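Long-range contacts in single-stranded DNA-binding protein WHY3, chloroplastic (Arabidopsis thaliana, PDB 4KOQ), which binds single-stranded DNA, protecting plastid genome stability against illegitimate recombination and mediating repression of the kinesin gene KP1 in the nucleus: residues Pro83-Pro93 with Val103-Pro111; Leu70-Val79 with Ile148-Ile159. All coordinates share one frame; numbering follows the deposited sequence.

Interaction 1 (Pro83-Pro93 with Val103-Pro111). With PO4 (phosphate ion), chain B.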
loop_
_atom_site.group_PDB
_atom_site.type_symbol
_atom_site.label_atom_id
_atom_site.label_comp_id
_atom_site.label_asym_id
_atom_site.label_seq_id
_atom_site.Cartn_x
_atom_site.Cartn_y
_atom_site.Cartn_z
ATOM N N PRO A 83 -17.632 -4.897 9.705
ATOM C CA PRO A 83 -17.485 -5.938 10.736
ATOM C C PRO A 83 -18.679 -6.882 10.878
ATOM O O PRO A 83 -18.481 -8.005 11.328
ATOM C CB PRO A 83 -17.317 -5.133 12.033
ATOM C CG PRO A 83 -17.031 -3.747 11.611
ATOM C CD PRO A 83 -17.673 -3.546 10.293
ATOM N N ARG A 84 -19.881 -6.485 10.480
ATOM C CA ARG A 84 -21.034 -7.381 10.609
ATOM C C ARG A 84 -21.657 -7.701 9.263
ATOM O O ARG A 84 -22.731 -8.292 9.175
ATOM C CB ARG A 84 -22.035 -6.772 11.585
ATOM C CG ARG A 84 -21.310 -6.199 12.815
ATOM C CD ARG A 84 -22.183 -6.144 14.051
ATOM N NE ARG A 84 -23.441 -5.435 13.829
ATOM C CZ ARG A 84 -24.655 -5.974 13.947
ATOM N NH1 ARG A 84 -25.727 -5.224 13.727
ATOM N NH2 ARG A 84 -24.817 -7.248 14.287
ATOM N N GLU A 85 -20.927 -7.352 8.208
ATOM C CA GLU A 85 -21.402 -7.520 6.864
ATOM C C GLU A 85 -20.959 -8.869 6.281
ATOM O O GLU A 85 -19.853 -9.335 6.563
ATOM C CB GLU A 85 -20.858 -6.375 5.994
ATOM C CG GLU A 85 -21.475 -6.312 4.610
ATOM C CD GLU A 85 -20.984 -5.110 3.785
ATOM O OE1 GLU A 85 -20.059 -4.384 4.217
ATOM O OE2 GLU A 85 -21.537 -4.908 2.692
ATOM N N SER A 86 -21.821 -9.458 5.464
ATOM C CA SER A 86 -21.493 -10.657 4.714
ATOM C C SER A 86 -21.520 -10.349 3.248
ATOM O O SER A 86 -22.106 -9.344 2.832
ATOM C CB SER A 86 -22.466 -11.794 5.067
ATOM O OG SER A 86 -23.704 -11.668 4.361
ATOM N N CYS A 87 -20.830 -11.156 2.456
ATOM C CA CYS A 87 -20.977 -11.082 1.025
ATOM C C CYS A 87 -21.129 -12.494 0.450
ATOM O O CYS A 87 -20.707 -13.479 1.054
ATOM C CB CYS A 87 -19.794 -10.333 0.382
ATOM S SG CYS A 87 -18.228 -11.082 0.639
ATOM N N GLU A 88 -21.776 -12.567 -0.700
ATOM C CA GLU A 88 -22.098 -13.852 -1.333
ATOM C C GLU A 88 -21.977 -13.665 -2.828
ATOM O O GLU A 88 -22.568 -12.742 -3.412
ATOM C CB GLU A 88 -23.534 -14.271 -0.963
ATOM C CG GLU A 88 -23.898 -15.670 -1.305
ATOM C CD GLU A 88 -25.217 -16.122 -0.626
ATOM O OE1 GLU A 88 -26.033 -15.263 -0.265
ATOM O OE2 GLU A 88 -25.423 -17.338 -0.457
ATOM N N PHE A 89 -21.208 -14.537 -3.447
ATOM C CA PHE A 89 -20.964 -14.485 -4.881
ATOM C C PHE A 89 -21.475 -15.742 -5.565
ATOM O O PHE A 89 -21.207 -16.843 -5.108
ATOM C CB PHE A 89 -19.466 -14.394 -5.142
ATOM C CG PHE A 89 -18.770 -13.358 -4.340
ATOM C CD1 PHE A 89 -19.250 -12.059 -4.273
ATOM C CD2 PHE A 89 -17.617 -13.663 -3.664
ATOM C CE1 PHE A 89 -18.556 -11.074 -3.506
ATOM C CE2 PHE A 89 -16.928 -12.698 -2.927
ATOM C CZ PHE A 89 -17.400 -11.408 -2.857
ATOM N N PHE A 90 -22.160 -15.573 -6.697
ATOM C CA PHE A 90 -22.714 -16.682 -7.439
ATOM C C PHE A 90 -22.091 -16.777 -8.828
ATOM O O PHE A 90 -22.124 -15.811 -9.586
ATOM C CB PHE A 90 -24.221 -16.474 -7.637
ATOM C CG PHE A 90 -24.976 -16.270 -6.358
ATOM C CD1 PHE A 90 -24.963 -15.040 -5.718
ATOM C CD2 PHE A 90 -25.690 -17.298 -5.790
ATOM C CE1 PHE A 90 -25.654 -14.848 -4.529
ATOM C CE2 PHE A 90 -26.401 -17.105 -4.601
ATOM C CZ PHE A 90 -26.370 -15.890 -3.975
ATOM N N HIS A 91 -21.559 -17.943 -9.153
ATOM C CA HIS A 91 -20.928 -18.181 -10.430
ATOM C C HIS A 91 -21.524 -19.409 -11.098
ATOM O O HIS A 91 -21.667 -20.458 -10.472
ATOM C CB HIS A 91 -19.442 -18.449 -10.279
ATOM C CG HIS A 91 -18.623 -17.227 -9.935
ATOM N ND1 HIS A 91 -17.248 -17.274 -9.827
ATOM C CD2 HIS A 91 -18.982 -15.957 -9.617
ATOM C CE1 HIS A 91 -16.790 -16.077 -9.491
ATOM N NE2 HIS A 91 -17.817 -15.257 -9.359
ATOM N N ASP A 92 -21.793 -19.275 -12.397
ATOM C CA ASP A 92 -22.095 -20.408 -13.261
ATOM C C ASP A 92 -20.877 -20.690 -14.127
ATOM O O ASP A 92 -20.546 -19.896 -14.996
ATOM C CB ASP A 92 -23.290 -20.084 -14.154
ATOM C CG ASP A 92 -23.644 -21.228 -15.103
ATOM O OD1 ASP A 92 -22.829 -22.159 -15.276
ATOM O OD2 ASP A 92 -24.748 -21.183 -15.687
ATOM N N PRO A 93 -20.206 -21.823 -13.894
ATOM C CA PRO A 93 -18.940 -22.169 -14.561
ATOM C C PRO A 93 -19.115 -22.512 -16.038
ATOM O O PRO A 93 -18.130 -22.594 -16.768
ATOM C CB PRO A 93 -18.471 -23.421 -13.830
ATOM C CG PRO A 93 -19.398 -23.644 -12.724
ATOM C CD PRO A 93 -20.619 -22.850 -12.931
ATOM N N VAL A 103 -24.931 -26.091 -13.012
ATOM C CA VAL A 103 -24.052 -26.056 -11.839
ATOM C C VAL A 103 -23.931 -24.633 -11.332
ATOM O O VAL A 103 -23.731 -23.693 -12.111
ATOM C CB VAL A 103 -22.671 -26.617 -12.170
ATOM C CG1 VAL A 103 -21.712 -26.505 -10.959
ATOM C CG2 VAL A 103 -22.801 -28.062 -12.600
ATOM N N ARG A 104 -24.083 -24.465 -10.020
ATOM C CA ARG A 104 -23.932 -23.158 -9.407
ATOM C C ARG A 104 -22.859 -23.239 -8.330
ATOM O O ARG A 104 -22.883 -24.142 -7.523
ATOM C CB ARG A 104 -25.258 -22.755 -8.782
ATOM C CG ARG A 104 -25.333 -21.350 -8.247
ATOM C CD ARG A 104 -26.792 -20.874 -8.153
ATOM N NE ARG A 104 -27.229 -20.616 -6.780
ATOM C CZ ARG A 104 -27.968 -21.441 -6.034
ATOM N NH1 ARG A 104 -28.383 -22.611 -6.510
ATOM N NH2 ARG A 104 -28.298 -21.092 -4.798
ATOM N N LYS A 105 -21.949 -22.278 -8.318
ATOM C CA LYS A 105 -20.951 -22.194 -7.248
ATOM C C LYS A 105 -21.225 -20.920 -6.510
ATOM O O LYS A 105 -21.339 -19.862 -7.111
ATOM C CB LYS A 105 -19.547 -22.154 -7.802
ATOM C CG LYS A 105 -19.125 -23.401 -8.567
ATOM C CD LYS A 105 -17.647 -23.284 -8.964
ATOM C CE LYS A 105 -17.104 -24.577 -9.513
ATOM N NZ LYS A 105 -15.683 -24.436 -9.823
ATOM N N VAL A 106 -21.325 -21.043 -5.192
ATOM C CA VAL A 106 -21.609 -19.934 -4.351
ATOM C C VAL A 106 -20.545 -19.828 -3.285
ATOM O O VAL A 106 -20.339 -20.772 -2.505
ATOM C CB VAL A 106 -22.953 -20.114 -3.629
ATOM C CG1 VAL A 106 -23.275 -18.846 -2.847
ATOM C CG2 VAL A 106 -24.055 -20.408 -4.641
ATOM N N LEU A 107 -19.897 -18.669 -3.229
ATOM C CA LEU A 107 -18.928 -18.404 -2.163
ATOM C C LEU A 107 -19.579 -17.411 -1.233
ATOM O O LEU A 107 -20.046 -16.381 -1.671
ATOM C CB LEU A 107 -17.648 -17.785 -2.705
ATOM C CG LEU A 107 -16.639 -17.419 -1.616
ATOM C CD1 LEU A 107 -16.088 -18.663 -0.948
ATOM C CD2 LEU A 107 -15.509 -16.586 -2.149
ATOM N N LYS A 108 -19.660 -17.745 0.045
ATOM C CA LYS A 108 -20.174 -16.815 1.033
ATOM C C LYS A 108 -19.125 -16.536 2.098
ATOM O O LYS A 108 -18.418 -17.445 2.545
ATOM C CB LYS A 108 -21.445 -17.348 1.714
ATOM C CG LYS A 108 -22.130 -16.316 2.545
ATOM C CD LYS A 108 -23.496 -16.724 3.062
ATOM C CE LYS A 108 -24.207 -15.515 3.633
ATOM N NZ LYS A 108 -25.237 -15.924 4.616
ATOM N N VAL A 109 -19.018 -15.268 2.482
ATOM C CA VAL A 109 -18.133 -14.836 3.531
ATOM C C VAL A 109 -18.892 -14.088 4.615
ATOM O O VAL A 109 -19.532 -13.057 4.346
ATOM C CB VAL A 109 -16.959 -13.946 3.002
ATOM C CG1 VAL A 109 -16.094 -13.545 4.157
ATOM C CG2 VAL A 109 -16.128 -14.700 1.995
ATOM N N GLU A 110 -18.804 -14.605 5.835
ATOM C CA GLU A 110 -19.618 -14.153 6.945
ATOM C C GLU A 110 -18.768 -13.816 8.143
ATOM O O GLU A 110 -17.714 -14.397 8.349
ATOM C CB GLU A 110 -20.565 -15.271 7.381
ATOM C CG GLU A 110 -21.710 -15.547 6.476
ATOM C CD GLU A 110 -22.469 -16.798 6.913
ATOM O OE1 GLU A 110 -21.806 -17.784 7.301
ATOM O OE2 GLU A 110 -23.716 -16.795 6.868
ATOM N N PRO A 111 -19.247 -12.888 8.974
ATOM C CA PRO A 111 -18.551 -12.559 10.209
ATOM C C PRO A 111 -18.737 -13.699 11.188
ATOM O O PRO A 111 -19.777 -14.351 11.129
ATOM C CB PRO A 111 -19.278 -11.286 10.692
ATOM C CG PRO A 111 -20.618 -11.351 10.067
ATOM C CD PRO A 111 -20.469 -12.078 8.777
HETATM P P PO4 B . -15.317 -20.433 -10.970
HETATM O O1 PO4 B . -14.675 -21.533 -10.177
HETATM O O2 PO4 B . -16.581 -20.927 -11.630
HETATM O O3 PO4 B . -15.687 -19.263 -10.126
HETATM O O4 PO4 B . -14.319 -19.945 -12.002
HETATM O O HOH W 1 -23.874 -25.024 -15.096
#
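Lys105 and His91 exchange two backbone hydrogen bonds, as do Phe89 with Leu107 and Cys87 with Val109; the strand axes run 4.6 Å apart at 171°, which establishes an antiparallel pairing. Lys105 CB lies 3.8 Å from His91 O. CG, set anti to the carbonyl carbon (chi1 -63°), passes 4.2 Å from Pro93 CG, and the extended chain carries CD beside phosphate O1 and O2. CE keeps to Pro93 CG at 4.1 Å. NZ finally donates to phosphate O1 at 3.1 Å and is also hydrogen-bonded to Val67 O. The phosphate, probably from the crystallisation liquor, is held further by Ser69 and, through O3 at the ring edge, by His91 ND1. On the opposite face Phe90 CD2 meets Val106 CG2 at 3.7 Å, while Val106 CG1 sits over one face of the ring. Arg104 NE approaches the ring's edge, 3.8 Å from Phe90 CD2; ring and guanidinium planes differ by 13°, so the two groups lie nearly coplanar, side by side. The alternation of hydrogen-bonded and non-hydrogen-bonded pairs is that of antiparallel strands; successive in the chain, they form a beta hairpin, beginning one of the Whirly domain's two four-stranded antiparallel sheets.

Interaction 2 (Leu70-Val79 with Ile148-Ile159)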
loop_
_atom_site.group_PDB
_atom_site.type_symbol
_atom_site.label_atom_id
_atom_site.label_comp_id
_atom_site.label_asym_id
_atom_site.label_seq_id
_atom_site.Cartn_x
_atom_site.Cartn_y
_atom_site.Cartn_z
ATOM N N LEU A 70 -12.009 -15.707 -7.868
ATOM C CA LEU A 70 -12.415 -14.415 -7.337
ATOM C C LEU A 70 -11.965 -13.309 -8.254
ATOM O O LEU A 70 -10.758 -13.161 -8.471
ATOM C CB LEU A 70 -11.716 -14.159 -5.995
ATOM C CG LEU A 70 -12.311 -14.430 -4.631
ATOM C CD1 LEU A 70 -11.436 -13.667 -3.612
ATOM C CD2 LEU A 70 -13.753 -14.022 -4.513
ATOM N N SER A 71 -12.912 -12.554 -8.793
ATOM C CA SER A 71 -12.624 -11.440 -9.678
ATOM C C SER A 71 -12.125 -10.226 -8.906
ATOM O O SER A 71 -12.275 -10.106 -7.672
ATOM C CB SER A 71 -13.879 -11.040 -10.446
ATOM O OG SER A 71 -14.752 -10.366 -9.557
ATOM N N VAL A 72 -11.571 -9.280 -9.654
ATOM C CA VAL A 72 -11.193 -7.990 -9.089
ATOM C C VAL A 72 -12.315 -7.337 -8.285
ATOM O O VAL A 72 -12.081 -6.837 -7.184
ATOM C CB VAL A 72 -10.703 -7.093 -10.241
ATOM C CG1 VAL A 72 -10.685 -5.662 -9.863
ATOM C CG2 VAL A 72 -9.331 -7.581 -10.711
ATOM N N THR A 73 -13.534 -7.297 -8.829
ATOM C CA THR A 73 -14.648 -6.647 -8.114
ATOM C C THR A 73 -14.972 -7.394 -6.834
ATOM O O THR A 73 -15.214 -6.795 -5.817
ATOM C CB THR A 73 -15.915 -6.562 -9.000
ATOM O OG1 THR A 73 -15.610 -5.777 -10.157
ATOM C CG2 THR A 73 -17.074 -5.914 -8.256
ATOM N N GLU A 74 -14.932 -8.715 -6.895
ATOM C CA GLU A 74 -15.163 -9.534 -5.697
ATOM C C GLU A 74 -14.115 -9.352 -4.613
ATOM O O GLU A 74 -14.442 -9.274 -3.437
ATOM C CB GLU A 74 -15.313 -11.004 -6.101
ATOM C CG GLU A 74 -16.606 -11.267 -6.821
ATOM C CD GLU A 74 -16.667 -12.580 -7.619
ATOM O OE1 GLU A 74 -15.645 -13.281 -7.789
ATOM O OE2 GLU A 74 -17.775 -12.906 -8.137
ATOM N N ILE A 75 -12.849 -9.221 -5.020
ATOM C CA ILE A 75 -11.801 -8.824 -4.121
ATOM C C ILE A 75 -12.147 -7.488 -3.520
ATOM O O ILE A 75 -11.988 -7.274 -2.330
ATOM C CB ILE A 75 -10.437 -8.768 -4.831
ATOM C CG1 ILE A 75 -10.057 -10.161 -5.307
ATOM C CG2 ILE A 75 -9.423 -8.151 -3.873
ATOM C CD1 ILE A 75 -9.084 -10.220 -6.484
ATOM N N GLY A 76 -12.644 -6.547 -4.332
ATOM C CA GLY A 76 -13.055 -5.289 -3.764
ATOM C C GLY A 76 -14.131 -5.405 -2.690
ATOM O O GLY A 76 -14.100 -4.691 -1.677
ATOM N N ASN A 77 -15.070 -6.317 -2.888
ATOM C CA ASN A 77 -16.059 -6.546 -1.863
ATOM C C ASN A 77 -15.435 -6.995 -0.556
ATOM O O ASN A 77 -15.802 -6.515 0.505
ATOM C CB ASN A 77 -17.014 -7.615 -2.317
ATOM C CG ASN A 77 -18.364 -7.463 -1.694
ATOM O OD1 ASN A 77 -18.508 -7.021 -0.540
ATOM N ND2 ASN A 77 -19.371 -7.744 -2.470
ATOM N N LEU A 78 -14.506 -7.933 -0.654
ATOM C CA LEU A 78 -13.863 -8.501 0.534
ATOM C C LEU A 78 -13.059 -7.470 1.268
ATOM O O LEU A 78 -13.030 -7.472 2.490
ATOM C CB LEU A 78 -12.975 -9.688 0.160
ATOM C CG LEU A 78 -13.770 -10.900 -0.311
ATOM C CD1 LEU A 78 -12.846 -12.025 -0.662
ATOM C CD2 LEU A 78 -14.684 -11.315 0.807
ATOM N N VAL A 79 -12.350 -6.595 0.556
ATOM C CA VAL A 79 -11.516 -5.628 1.257
ATOM C C VAL A 79 -12.340 -4.464 1.832
ATOM O O VAL A 79 -11.808 -3.645 2.561
ATOM C CB VAL A 79 -10.345 -5.000 0.386
ATOM C CG1 VAL A 79 -9.353 -6.057 -0.037
ATOM C CG2 VAL A 79 -10.883 -4.235 -0.774
ATOM N N ILE A 148 -6.491 -9.241 3.521
ATOM C CA ILE A 148 -6.711 -7.850 3.143
ATOM C C ILE A 148 -5.441 -7.170 2.636
ATOM O O ILE A 148 -5.465 -6.469 1.604
ATOM C CB ILE A 148 -7.341 -7.017 4.287
ATOM C CG1 ILE A 148 -8.721 -7.543 4.664
ATOM C CG2 ILE A 148 -7.462 -5.557 3.871
ATOM C CD1 ILE A 148 -9.243 -6.902 5.947
ATOM N N SER A 149 -4.329 -7.344 3.344
ATOM C CA SER A 149 -3.081 -6.766 2.881
ATOM C C SER A 149 -2.665 -7.312 1.513
ATOM O O SER A 149 -2.324 -6.540 0.605
ATOM C CB SER A 149 -1.981 -6.945 3.933
ATOM O OG SER A 149 -0.674 -6.648 3.448
ATOM N N ALA A 150 -2.719 -8.650 1.349
ATOM C CA ALA A 150 -2.327 -9.291 0.106
ATOM C C ALA A 150 -3.263 -8.892 -1.044
ATOM O O ALA A 150 -2.810 -8.698 -2.167
ATOM C CB ALA A 150 -2.329 -10.820 0.267
ATOM N N PHE A 151 -4.563 -8.783 -0.748
ATOM C CA PHE A 151 -5.568 -8.420 -1.757
ATOM C C PHE A 151 -5.381 -6.963 -2.225
ATOM O O PHE A 151 -5.436 -6.651 -3.436
ATOM C CB PHE A 151 -7.011 -8.590 -1.220
ATOM C CG PHE A 151 -7.462 -10.022 -1.001
ATOM C CD1 PHE A 151 -6.653 -11.100 -1.298
ATOM C CD2 PHE A 151 -8.732 -10.279 -0.517
ATOM C CE1 PHE A 151 -7.094 -12.397 -1.096
ATOM C CE2 PHE A 151 -9.158 -11.596 -0.314
ATOM C CZ PHE A 151 -8.354 -12.622 -0.603
ATOM N N ASN A 152 -5.177 -6.058 -1.283
ATOM C CA ASN A 152 -4.887 -4.671 -1.658
ATOM C C ASN A 152 -3.589 -4.556 -2.453
ATOM O O ASN A 152 -3.489 -3.773 -3.400
ATOM C CB ASN A 152 -4.873 -3.761 -0.438
ATOM C CG ASN A 152 -6.235 -3.255 -0.092
ATOM O OD1 ASN A 152 -6.982 -2.835 -0.969
ATOM N ND2 ASN A 152 -6.579 -3.287 1.196
ATOM N N PHE A 153 -2.585 -5.325 -2.082
ATOM C CA PHE A 153 -1.357 -5.396 -2.855
ATOM C C PHE A 153 -1.599 -5.844 -4.302
ATOM O O PHE A 153 -1.043 -5.280 -5.264
ATOM C CB PHE A 153 -0.351 -6.322 -2.187
ATOM C CG PHE A 153 0.764 -6.740 -3.076
ATOM C CD1 PHE A 153 1.877 -5.915 -3.235
ATOM C CD2 PHE A 153 0.726 -7.928 -3.773
ATOM C CE1 PHE A 153 2.898 -6.279 -4.062
ATOM C CE2 PHE A 153 1.773 -8.284 -4.618
ATOM C CZ PHE A 153 2.849 -7.452 -4.761
ATOM N N VAL A 154 -2.388 -6.892 -4.466
ATOM C CA VAL A 154 -2.443 -7.564 -5.750
ATOM C C VAL A 154 -3.378 -6.881 -6.732
ATOM O O VAL A 154 -3.214 -7.021 -7.940
ATOM C CB VAL A 154 -2.781 -9.068 -5.573
ATOM C CG1 VAL A 154 -4.248 -9.280 -5.409
ATOM C CG2 VAL A 154 -2.206 -9.854 -6.723
ATOM N N LEU A 155 -4.337 -6.124 -6.233
ATOM C CA LEU A 155 -5.329 -5.538 -7.113
ATOM C C LEU A 155 -4.746 -4.719 -8.290
ATOM O O LEU A 155 -5.161 -4.909 -9.426
ATOM C CB LEU A 155 -6.337 -4.718 -6.312
ATOM C CG LEU A 155 -7.573 -5.420 -5.740
ATOM C CD1 LEU A 155 -8.289 -4.511 -4.750
ATOM C CD2 LEU A 155 -8.543 -5.844 -6.786
ATOM N N PRO A 156 -3.784 -3.818 -8.018
ATOM C CA PRO A 156 -3.160 -3.053 -9.130
ATOM C C PRO A 156 -2.448 -3.898 -10.169
ATOM O O PRO A 156 -2.450 -3.539 -11.352
ATOM C CB PRO A 156 -2.203 -2.090 -8.426
ATOM C CG PRO A 156 -2.269 -2.399 -7.012
ATOM C CD PRO A 156 -3.363 -3.325 -6.700
ATOM N N HIS A 157 -1.920 -5.046 -9.765
ATOM C CA HIS A 157 -1.336 -5.990 -10.703
ATOM C C HIS A 157 -2.370 -6.694 -11.510
ATOM O O HIS A 157 -2.176 -6.899 -12.708
ATOM C CB HIS A 157 -0.496 -7.008 -9.925
ATOM C CG HIS A 157 0.608 -6.367 -9.159
ATOM N ND1 HIS A 157 1.863 -6.171 -9.696
ATOM C CD2 HIS A 157 0.641 -5.840 -7.910
ATOM C CE1 HIS A 157 2.621 -5.546 -8.809
ATOM N NE2 HIS A 157 1.901 -5.319 -7.725
ATOM N N LEU A 158 -3.498 -7.056 -10.889
ATOM C CA LEU A 158 -4.524 -7.780 -11.607
ATOM C C LEU A 158 -5.185 -6.948 -12.698
ATOM O O LEU A 158 -5.690 -7.527 -13.695
ATOM C CB LEU A 158 -5.605 -8.370 -10.700
ATOM C CG LEU A 158 -5.118 -9.286 -9.578
ATOM C CD1 LEU A 158 -6.288 -9.813 -8.763
ATOM C CD2 LEU A 158 -4.251 -10.416 -10.035
ATOM N N ILE A 159 -5.212 -5.636 -12.507
ATOM C CA ILE A 159 -5.799 -4.740 -13.501
ATOM C C ILE A 159 -4.752 -4.179 -14.484
ATOM O O ILE A 159 -5.072 -3.354 -15.336
ATOM C CB ILE A 159 -6.588 -3.604 -12.870
ATOM C CG1 ILE A 159 -5.685 -2.666 -12.093
ATOM C CG2 ILE A 159 -7.672 -4.173 -11.950
ATOM C CD1 ILE A 159 -6.395 -1.384 -11.572
HETATM O O HOH W 2 -9.027 -2.360 2.773
#
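Leu70 CD1 lies obliquely near the Phe151 ring, 4.4 Å from Phe151 CZ, at the start of an antiparallel helix pair of the Whirly fold, packed against strands 39-56, 87-91 and 103-111; helices 72-79 and 148-158 approach to 9.9 Å with a signed crossing angle of -145°. Ser71 and Glu74 form a capping box that closes the first helix's first turn. The two methyls of Val72 divide their work: CG1 touches Leu155 CD2 at 3.8 Å, CG2 touches Leu158 CB, and both reach Ile159 CG2. An alanine here would leave out both methyls and is likely to open a gap between Leu155, Leu158 and Ile159. Ile75 reaches three partners. Its chi1 of -64° turns CG2 anti to the backbone N and aims it at Phe151 CB, 3.6 Å away, and at Leu155, whereas CD1 meets Leu158 CD1 at 3.6 Å, the two side chains crossing at about a right angle. Leu78 CD1 contacts Phe151 CE2 at 3.7 Å, and its other neighbours include Cys87 and Val109 of the sheet. Val79 CG1 packs on Phe151 CB at 3.6 Å, near the plane of the ring and off its edge. The apolar seam gives way there to a bridging water, which donates to Val79 O and accepts from Asn152 ND2, 3.1 Å from each.

Overall arrangement
From the N terminus, the chain first builds the antiparallel sheet of strands 9-16, 20-33, 39-56 and 59-70, then enters helix 72-79. Interaction 2 opens here and closes only at helix 141-158, a wide loop with 68 residues between its segments. Interaction 1 falls wholly within that loop and closes a short one, with nine residues between segments 83-93 and 103-111. The contacts therefore nest without crossing, their centres 16 Å apart. They also touch: His91 NE2 lies 2.6 Å from Glu74 OE2, a probable hydrogen bond, and Phe89 packs on Asn77. Helix 72-79 thus joins the second sheet to helix 141-158, whose residues also pack against neighbouring subunits of the homotetramer.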